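Local coordinates for hookworm platelet inhibitor 1 (Ancylostoma caninum, PDB 4TPV), which inhibits platelet aggregation and adhesion, possibly by binding the integrins that recognise fibrinogen and collagen, at residues Ser64-Asn69 and Tyr100-Lys105; Lys105-Ala110 and Glu140-Gly145; Val165-Asp168 and Gln172-Leu175. All blocks are in the same frame, centred on the assembly; numbering follows the deposited sequence.

Contact 1: residues Ser64-Asn69 and Tyr100-Lys105; sequences SSEEEN and YNKNGK
Glu66 meets Tyr100 and Lys102 from a type I beta turn, Ser65 to Glu68, that leads into strand 68-73, an outermost strand of the central sheet in this CAP-family fold. Just before the turn, Ser64 N donates to Glu68 OE1 at 2.9 Å, on the anti side of the carboxylate and out of its plane, which ties the residue preceding the turn to the turn's last residue. Ser65 then closes it weakly, its O accepting from Glu68 N at 3.3 Å. Next comes Glu66, long enough to bridge to a distant loop; a bend in its chain (chi2 -67°) brings the carboxylate toward residues 100-105. Lys102 NZ donates to Glu66 OE2 at 3.2 Å, forming a salt bridge on the syn side of the carboxylate but 31° out of its plane. The extended lysine suits this exposed place, since its hydrocarbon chain spans the gap and only the ammonium needs a polar partner. Glu66 OE1 sits 4.0 Å from Tyr100 CE2, with carboxylate and ring planes 72° apart. A water ties all three groups together: it donates to Glu66 OE1 at 2.7 Å, accepts from Lys102 NZ at 2.9 Å and is hydrogen-bonded to Tyr100 OH at 2.7 Å, in the plane of the ring. OE1 has a stronger charged partner in Lys142. Glu67 turns into the interior, where its OE2 accepts from His117 NE2. At the end, Asn69 uses both halves of its amide, OD1 accepting from Asn111 ND2 and ND2 donating to Asn108 O.

Contact 2: residues Lys105-Ala110 and Glu140-Gly145; sequences KTSNIA and EAKGDG
Lys142 runs out almost straight toward Ser107, its CG opposite the backbone N (chi1 173°) and the following two torsions extended as well, until a final bend (chi4 -71°) swings NZ onto the serine oxygen. Ser107 answers with chi1 at -178°, which carries OG out beside its own carbonyl carbon to meet the lysine. The two belong to different elements of the CAP fold: Ser107 begins helix 107-113, just after Thr106 at the N-cap position, and Lys142 lies in the loop that follows strand 130-138. NZ donates to Ser107 OG at 2.8 Å, a bond in which the small hydroxyl serves as acceptor for a cation inside the protein. The same ammonium is salt-bridged to Glu66, which supplies a countercharge and would be expected to offset the cost of placing a positive group near a helix start. The aliphatic part of the lysine finds different company. Its CE packs 3.9 Å from Ala110 CB, one helical turn beyond Thr106, where Ala110 N bonds to Thr106 O at 3.0 Å; a side chain no larger than a methyl suits this place, because the lysine passes close alongside the helix. At the backbone end of the lysine, Glu67 OE2 accepts from Ala141 N and Lys142 N and so positions the root of the chain. At the far end, Lys142 CE also comes within 3.3 Å of Ser107 O.

Contact 3: residues Val165-Asp168 and Gln172-Leu175; sequences VTCD and QNLL
Asp168 and Leu175 are joined through their backbones: Asp168 N donates to Leu175 O over 2.7 Å, with 149° at the hydrogen. The same oxygen receives a CA-H...O contact from Cys167, whose CA is 3.5 Å away, and it touches Asp168 CB at 3.3 Å, so this one carbonyl is covered from several quarters. A second backbone bond runs the opposite way between the segments, Asn173 N donating to Asp168 O at 3.2 Å; it is weak, 134° at the hydrogen. Cys167 SG rests 3.2 Å from Asn173 O and 3.7 Å from Asn173 CB, because a chi1 of -166° places the sulfur beside its own carbonyl carbon, where it meets both atoms. Gln172 and Asn173 both adopt positive phi, the left-handed helical conformation, which asparagine tolerates well and which lets the backbone reverse.

Farther out, the Cys167 sulfur is fixed by its disulfide to Cys155. The Asp168 carboxylate is gripped twice: OD1 takes the backbone N of Asp170, making an Asx turn, and OD2 accepts from Thr41 OG1. Leu175 lays its hydrocarbon on Asn24 of helix 13-34 and on Met39. The whole is a beta hairpin, whose strands 166-167 and 176-177 are antiparallel and whose small cysteine-rich setting, stapled by disulfides Cys155-Cys167 and Cys158-Cys176, is consistent with the C-terminal extension of CRISP-family proteins.

Contacts 1 and 2 form one neighbourhood, their centres only 4 Å apart; they share Lys105, and the salt bridge between Glu66 and Lys142 joins them directly. Contact 2 is buried, and there a lysine gives its ammonium to a helix serine and its aliphatic chain to an alanine methyl. Contact 1 is partly buried: its tyrosine lies inside, its lysine is exposed, and a water completes its polar network. Both depend on long side chains spanning loops, a turn and helix 107-113. Contact 3 stands apart, with its centre about 27 Å from that of contact 1. Partly buried and local in sequence, it relies on backbone bonds and a disulfide cysteine instead of charge pairing.

Contact 1: residues Ser64-Asn69 and Tyr100-Lys105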
loop_
_atom_site.group_PDB
_atom_site.type_symbol
_atom_site.label_atom_id
_atom_site.label_comp_id
_atom_site.label_asym_id
_atom_site.label_seq_id
_atom_site.Cartn_x
_atom_site.Cartn_y
_atom_site.Cartn_z
ATOM N N SER A 64 1.921 -14.486 -1.001
ATOM C CA SER A 64 2.906 -15.438 -0.516
ATOM C C SER A 64 3.555 -15.024 0.813
ATOM O O SER A 64 4.327 -15.792 1.388
ATOM C CB SER A 64 3.999 -15.646 -1.570
ATOM O OG SER A 64 4.694 -14.440 -1.813
ATOM N N SER A 65 3.249 -13.816 1.292
ATOM C CA SER A 65 3.763 -13.303 2.570
ATOM C C SER A 65 2.809 -12.247 3.103
ATOM O O SER A 65 1.931 -11.788 2.348
ATOM C CB SER A 65 5.164 -12.709 2.399
ATOM O OG SER A 65 5.103 -11.502 1.647
ATOM N N GLU A 66 2.975 -11.836 4.364
ATOM C CA GLU A 66 2.010 -10.880 4.952
ATOM C C GLU A 66 2.031 -9.507 4.258
ATOM O O GLU A 66 1.001 -8.795 4.233
ATOM C CB GLU A 66 2.245 -10.700 6.459
ATOM C CG GLU A 66 1.822 -11.888 7.319
ATOM C CD GLU A 66 0.314 -12.109 7.323
ATOM O OE1 GLU A 66 -0.451 -11.138 7.110
ATOM O OE2 GLU A 66 -0.106 -13.264 7.547
ATOM N N GLU A 67 3.179 -9.127 3.691
ATOM C CA GLU A 67 3.302 -7.791 3.101
ATOM C C GLU A 67 3.056 -7.764 1.573
ATOM O O GLU A 67 3.441 -6.824 0.880
ATOM C CB GLU A 67 4.683 -7.191 3.427
ATOM C CG GLU A 67 4.666 -6.075 4.505
ATOM C CD GLU A 67 4.362 -6.557 5.922
ATOM O OE1 GLU A 67 4.614 -7.734 6.235
ATOM O OE2 GLU A 67 3.890 -5.745 6.745
ATOM N N GLU A 68 2.347 -8.760 1.067
ATOM C CA GLU A 68 1.995 -8.787 -0.342
ATOM C C GLU A 68 0.482 -8.691 -0.576
ATOM O O GLU A 68 -0.317 -9.337 0.109
ATOM C CB GLU A 68 2.526 -10.054 -0.984
ATOM C CG GLU A 68 2.250 -10.130 -2.466
ATOM C CD GLU A 68 2.954 -11.299 -3.091
ATOM O OE1 GLU A 68 2.464 -12.425 -2.936
ATOM O OE2 GLU A 68 4.025 -11.091 -3.705
ATOM N N ASN A 69 0.104 -7.864 -1.550
ATOM C CA ASN A 69 -1.269 -7.829 -2.069
ATOM C C ASN A 69 -1.303 -8.389 -3.487
ATOM O O ASN A 69 -0.386 -8.125 -4.275
ATOM C CB ASN A 69 -1.822 -6.397 -2.077
ATOM C CG ASN A 69 -2.288 -5.924 -0.715
ATOM O OD1 ASN A 69 -2.186 -6.632 0.279
ATOM N ND2 ASN A 69 -2.803 -4.697 -0.674
ATOM N N TYR A 100 -6.064 -6.492 13.255
ATOM C CA TYR A 100 -6.118 -7.332 12.080
ATOM C C TYR A 100 -6.506 -8.766 12.446
ATOM O O TYR A 100 -5.913 -9.389 13.331
ATOM C CB TYR A 100 -4.764 -7.322 11.350
ATOM C CG TYR A 100 -4.771 -8.197 10.110
ATOM C CD1 TYR A 100 -5.636 -7.926 9.051
ATOM C CD2 TYR A 100 -3.920 -9.285 9.991
ATOM C CE1 TYR A 100 -5.675 -8.721 7.923
ATOM C CE2 TYR A 100 -3.935 -10.089 8.822
ATOM C CZ TYR A 100 -4.823 -9.797 7.800
ATOM O OH TYR A 100 -4.883 -10.562 6.656
ATOM N N ASN A 101 -7.528 -9.275 11.774
ATOM C CA ASN A 101 -7.925 -10.662 11.948
ATOM C C ASN A 101 -7.675 -11.376 10.632
ATOM O O ASN A 101 -8.286 -11.063 9.606
ATOM C CB ASN A 101 -9.387 -10.769 12.384
ATOM C CG ASN A 101 -9.660 -10.078 13.709
ATOM O OD1 ASN A 101 -8.838 -10.100 14.632
ATOM N ND2 ASN A 101 -10.829 -9.456 13.811
ATOM N N LYS A 102 -6.720 -12.299 10.636
ATOM C CA LYS A 102 -6.337 -12.960 9.394
ATOM C C LYS A 102 -7.440 -13.935 8.990
ATOM O O LYS A 102 -7.519 -15.051 9.493
ATOM C CB LYS A 102 -4.990 -13.670 9.565
ATOM C CG LYS A 102 -4.480 -14.442 8.337
ATOM C CD LYS A 102 -3.074 -14.971 8.589
ATOM C CE LYS A 102 -2.566 -15.834 7.458
ATOM N NZ LYS A 102 -2.386 -15.082 6.198
ATOM N N ASN A 103 -8.320 -13.492 8.095
ATOM C CA ASN A 103 -9.515 -14.273 7.768
ATOM C C ASN A 103 -9.761 -14.304 6.265
ATOM O O ASN A 103 -10.833 -14.710 5.807
ATOM C CB ASN A 103 -10.743 -13.710 8.499
ATOM C CG ASN A 103 -11.008 -12.240 8.171
ATOM O OD1 ASN A 103 -10.638 -11.747 7.112
ATOM N ND2 ASN A 103 -11.643 -11.533 9.103
ATOM N N GLY A 104 -8.757 -13.881 5.503
ATOM C CA GLY A 104 -8.855 -13.892 4.058
ATOM C C GLY A 104 -9.702 -12.789 3.457
ATOM O O GLY A 104 -9.780 -12.668 2.238
ATOM N N LYS A 105 -10.305 -11.966 4.305
ATOM C CA LYS A 105 -11.231 -10.934 3.843
ATOM C C LYS A 105 -10.674 -9.527 3.893
ATOM O O LYS A 105 -11.233 -8.629 3.266
ATOM C CB LYS A 105 -12.528 -10.980 4.663
ATOM C CG LYS A 105 -13.255 -12.302 4.529
ATOM C CD LYS A 105 -14.490 -12.362 5.394
ATOM C CE LYS A 105 -14.114 -12.606 6.838
ATOM N NZ LYS A 105 -15.287 -13.141 7.602
HETATM O O HOH W 1 -2.802 -12.207 6.227
#

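Contact 2: residues Lys105-Ala110 and Glu140-Gly145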
loop_
_atom_site.group_PDB
_atom_site.type_symbol
_atom_site.label_atom_id
_atom_site.label_comp_id
_atom_site.label_asym_id
_atom_site.label_seq_id
_atom_site.Cartn_x
_atom_site.Cartn_y
_atom_site.Cartn_z
ATOM N N LYS A 105 -10.305 -11.966 4.305
ATOM C CA LYS A 105 -11.231 -10.934 3.843
ATOM C C LYS A 105 -10.674 -9.527 3.893
ATOM O O LYS A 105 -11.233 -8.629 3.266
ATOM C CB LYS A 105 -12.528 -10.980 4.663
ATOM C CG LYS A 105 -13.255 -12.302 4.529
ATOM C CD LYS A 105 -14.490 -12.362 5.394
ATOM C CE LYS A 105 -14.114 -12.606 6.838
ATOM N NZ LYS A 105 -15.287 -13.141 7.602
ATOM N N THR A 106 -9.578 -9.323 4.624
ATOM C CA THR A 106 -9.105 -7.961 4.854
ATOM C C THR A 106 -7.604 -7.792 4.659
ATOM O O THR A 106 -7.045 -6.773 5.044
ATOM C CB THR A 106 -9.445 -7.479 6.288
ATOM O OG1 THR A 106 -8.940 -8.419 7.247
ATOM C CG2 THR A 106 -10.944 -7.343 6.458
ATOM N N SER A 107 -6.947 -8.785 4.080
ATOM C CA SER A 107 -5.492 -8.714 3.983
ATOM C C SER A 107 -5.044 -7.550 3.088
ATOM O O SER A 107 -4.071 -6.855 3.397
ATOM C CB SER A 107 -4.937 -10.036 3.468
ATOM O OG SER A 107 -3.517 -10.010 3.398
ATOM N N ASN A 108 -5.755 -7.316 1.994
ATOM C CA ASN A 108 -5.312 -6.253 1.091
ATOM C C ASN A 108 -5.537 -4.877 1.707
ATOM O O ASN A 108 -4.650 -4.014 1.679
ATOM C CB ASN A 108 -6.022 -6.361 -0.260
ATOM C CG ASN A 108 -5.706 -7.655 -0.971
ATOM O OD1 ASN A 108 -4.549 -7.907 -1.343
ATOM N ND2 ASN A 108 -6.720 -8.474 -1.189
ATOM N N ILE A 109 -6.718 -4.641 2.262
ATOM C CA ILE A 109 -6.937 -3.330 2.843
ATOM C C ILE A 109 -5.969 -3.103 4.015
ATOM O O ILE A 109 -5.430 -2.026 4.163
ATOM C CB ILE A 109 -8.411 -3.122 3.289
ATOM C CG1 ILE A 109 -8.606 -1.707 3.848
ATOM C CG2 ILE A 109 -8.835 -4.153 4.314
ATOM C CD1 ILE A 109 -8.474 -0.593 2.799
ATOM N N ALA A 110 -5.730 -4.134 4.823
ATOM C CA ALA A 110 -4.801 -3.989 5.950
ATOM C C ALA A 110 -3.389 -3.594 5.489
ATOM O O ALA A 110 -2.722 -2.774 6.152
ATOM C CB ALA A 110 -4.768 -5.286 6.768
ATOM N N GLU A 140 8.221 -4.559 7.128
ATOM C CA GLU A 140 7.407 -5.683 7.577
ATOM C C GLU A 140 6.847 -5.475 8.983
ATOM O O GLU A 140 7.581 -5.175 9.928
ATOM C CB GLU A 140 8.220 -6.976 7.519
ATOM C CG GLU A 140 8.565 -7.421 6.107
ATOM C CD GLU A 140 9.484 -8.633 6.092
ATOM O OE1 GLU A 140 9.933 -9.058 7.182
ATOM O OE2 GLU A 140 9.758 -9.157 4.992
ATOM N N ALA A 141 5.537 -5.653 9.111
ATOM C CA ALA A 141 4.837 -5.373 10.355
ATOM C C ALA A 141 3.511 -6.126 10.472
ATOM O O ALA A 141 3.080 -6.439 11.574
ATOM C CB ALA A 141 4.585 -3.873 10.478
ATOM N N LYS A 142 2.851 -6.396 9.348
ATOM C CA LYS A 142 1.503 -6.968 9.357
ATOM C C LYS A 142 1.493 -8.420 9.865
ATOM O O LYS A 142 2.392 -9.202 9.574
ATOM C CB LYS A 142 0.892 -6.889 7.958
ATOM C CG LYS A 142 -0.467 -7.594 7.756
ATOM C CD LYS A 142 -1.058 -7.118 6.415
ATOM C CE LYS A 142 -2.140 -8.052 5.837
ATOM N NZ LYS A 142 -1.578 -9.348 5.324
ATOM N N GLY A 143 0.469 -8.775 10.630
ATOM C CA GLY A 143 0.355 -10.118 11.166
ATOM C C GLY A 143 -0.967 -10.295 11.886
ATOM O O GLY A 143 -1.529 -9.321 12.401
ATOM N N ASP A 144 -1.447 -11.534 11.923
ATOM C CA ASP A 144 -2.687 -11.878 12.622
ATOM C C ASP A 144 -2.628 -11.387 14.060
ATOM O O ASP A 144 -1.657 -11.642 14.778
ATOM C CB ASP A 144 -2.913 -13.390 12.580
ATOM C CG ASP A 144 -4.284 -13.802 13.068
ATOM O OD1 ASP A 144 -5.234 -12.990 13.028
ATOM O OD2 ASP A 144 -4.413 -14.979 13.474
ATOM N N GLY A 145 -3.689 -10.683 14.469
ATOM C CA GLY A 145 -3.829 -10.242 15.843
ATOM C C GLY A 145 -3.108 -8.951 16.179
ATOM O O GLY A 145 -3.213 -8.451 17.309
#

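Contact 3: residues Val165-Asp168 and Gln172-Leu175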
loop_
_atom_site.group_PDB
_atom_site.type_symbol
_atom_site.label_atom_id
_atom_site.label_comp_id
_atom_site.label_asym_id
_atom_site.label_seq_id
_atom_site.Cartn_x
_atom_site.Cartn_y
_atom_site.Cartn_z
ATOM N N VAL A 165 11.115 12.296 11.243
ATOM C CA VAL A 165 9.736 12.101 10.793
ATOM C C VAL A 165 8.791 13.157 11.388
ATOM O O VAL A 165 8.754 13.377 12.594
ATOM C CB VAL A 165 9.235 10.674 11.142
ATOM C CG1 VAL A 165 7.797 10.418 10.645
ATOM C CG2 VAL A 165 10.167 9.630 10.557
ATOM N N THR A 166 8.026 13.807 10.512
ATOM C CA THR A 166 7.160 14.923 10.874
ATOM C C THR A 166 5.813 14.766 10.176
ATOM O O THR A 166 5.624 13.863 9.359
ATOM C CB THR A 166 7.759 16.290 10.459
ATOM O OG1 THR A 166 7.892 16.326 9.029
ATOM C CG2 THR A 166 9.125 16.507 11.087
ATOM N N CYS A 167 4.874 15.648 10.496
ATOM C CA CYS A 167 3.578 15.591 9.834
ATOM C C CYS A 167 3.728 16.121 8.419
ATOM O O CYS A 167 4.486 17.058 8.204
ATOM C CB CYS A 167 2.550 16.401 10.611
ATOM S SG CYS A 167 0.837 16.070 10.105
ATOM N N ASP A 168 2.993 15.535 7.481
ATOM C CA ASP A 168 3.149 15.813 6.050
ATOM C C ASP A 168 2.150 16.835 5.491
ATOM O O ASP A 168 0.979 16.497 5.259
ATOM C CB ASP A 168 3.019 14.503 5.268
ATOM C CG ASP A 168 3.513 14.618 3.835
ATOM O OD1 ASP A 168 3.782 15.746 3.370
ATOM O OD2 ASP A 168 3.667 13.567 3.182
ATOM N N GLN A 172 -2.569 16.861 3.726
ATOM C CA GLN A 172 -3.545 17.514 4.604
ATOM C C GLN A 172 -3.184 17.380 6.083
ATOM O O GLN A 172 -4.056 17.417 6.952
ATOM C CB GLN A 172 -4.961 16.960 4.342
ATOM C CG GLN A 172 -5.440 17.111 2.879
ATOM C CD GLN A 172 -4.881 16.007 1.936
ATOM O OE1 GLN A 172 -5.008 14.812 2.217
ATOM N NE2 GLN A 172 -4.276 16.413 0.820
ATOM N N ASN A 173 -1.886 17.288 6.369
ATOM C CA ASN A 173 -1.413 17.085 7.734
ATOM C C ASN A 173 -2.092 15.905 8.436
ATOM O O ASN A 173 -2.357 15.952 9.648
ATOM C CB ASN A 173 -1.588 18.368 8.540
ATOM C CG ASN A 173 -0.668 19.461 8.056
ATOM O OD1 ASN A 173 -1.116 20.450 7.483
ATOM N ND2 ASN A 173 0.636 19.269 8.248
ATOM N N LEU A 174 -2.305 14.840 7.671
ATOM C CA LEU A 174 -2.915 13.623 8.179
ATOM C C LEU A 174 -1.910 12.496 8.294
ATOM O O LEU A 174 -2.116 11.562 9.077
ATOM C CB LEU A 174 -4.059 13.168 7.269
ATOM C CG LEU A 174 -5.326 14.023 7.326
ATOM C CD1 LEU A 174 -6.252 13.661 6.178
ATOM C CD2 LEU A 174 -6.019 13.850 8.681
ATOM N N LEU A 175 -0.833 12.584 7.503
ATOM C CA LEU A 175 0.151 11.506 7.382
ATOM C C LEU A 175 1.528 11.942 7.879
ATOM O O LEU A 175 1.809 13.128 8.000
ATOM C CB LEU A 175 0.242 11.033 5.920
ATOM C CG LEU A 175 -1.070 10.680 5.205
ATOM C CD1 LEU A 175 -0.806 10.120 3.810
ATOM C CD2 LEU A 175 -1.915 9.718 6.042
#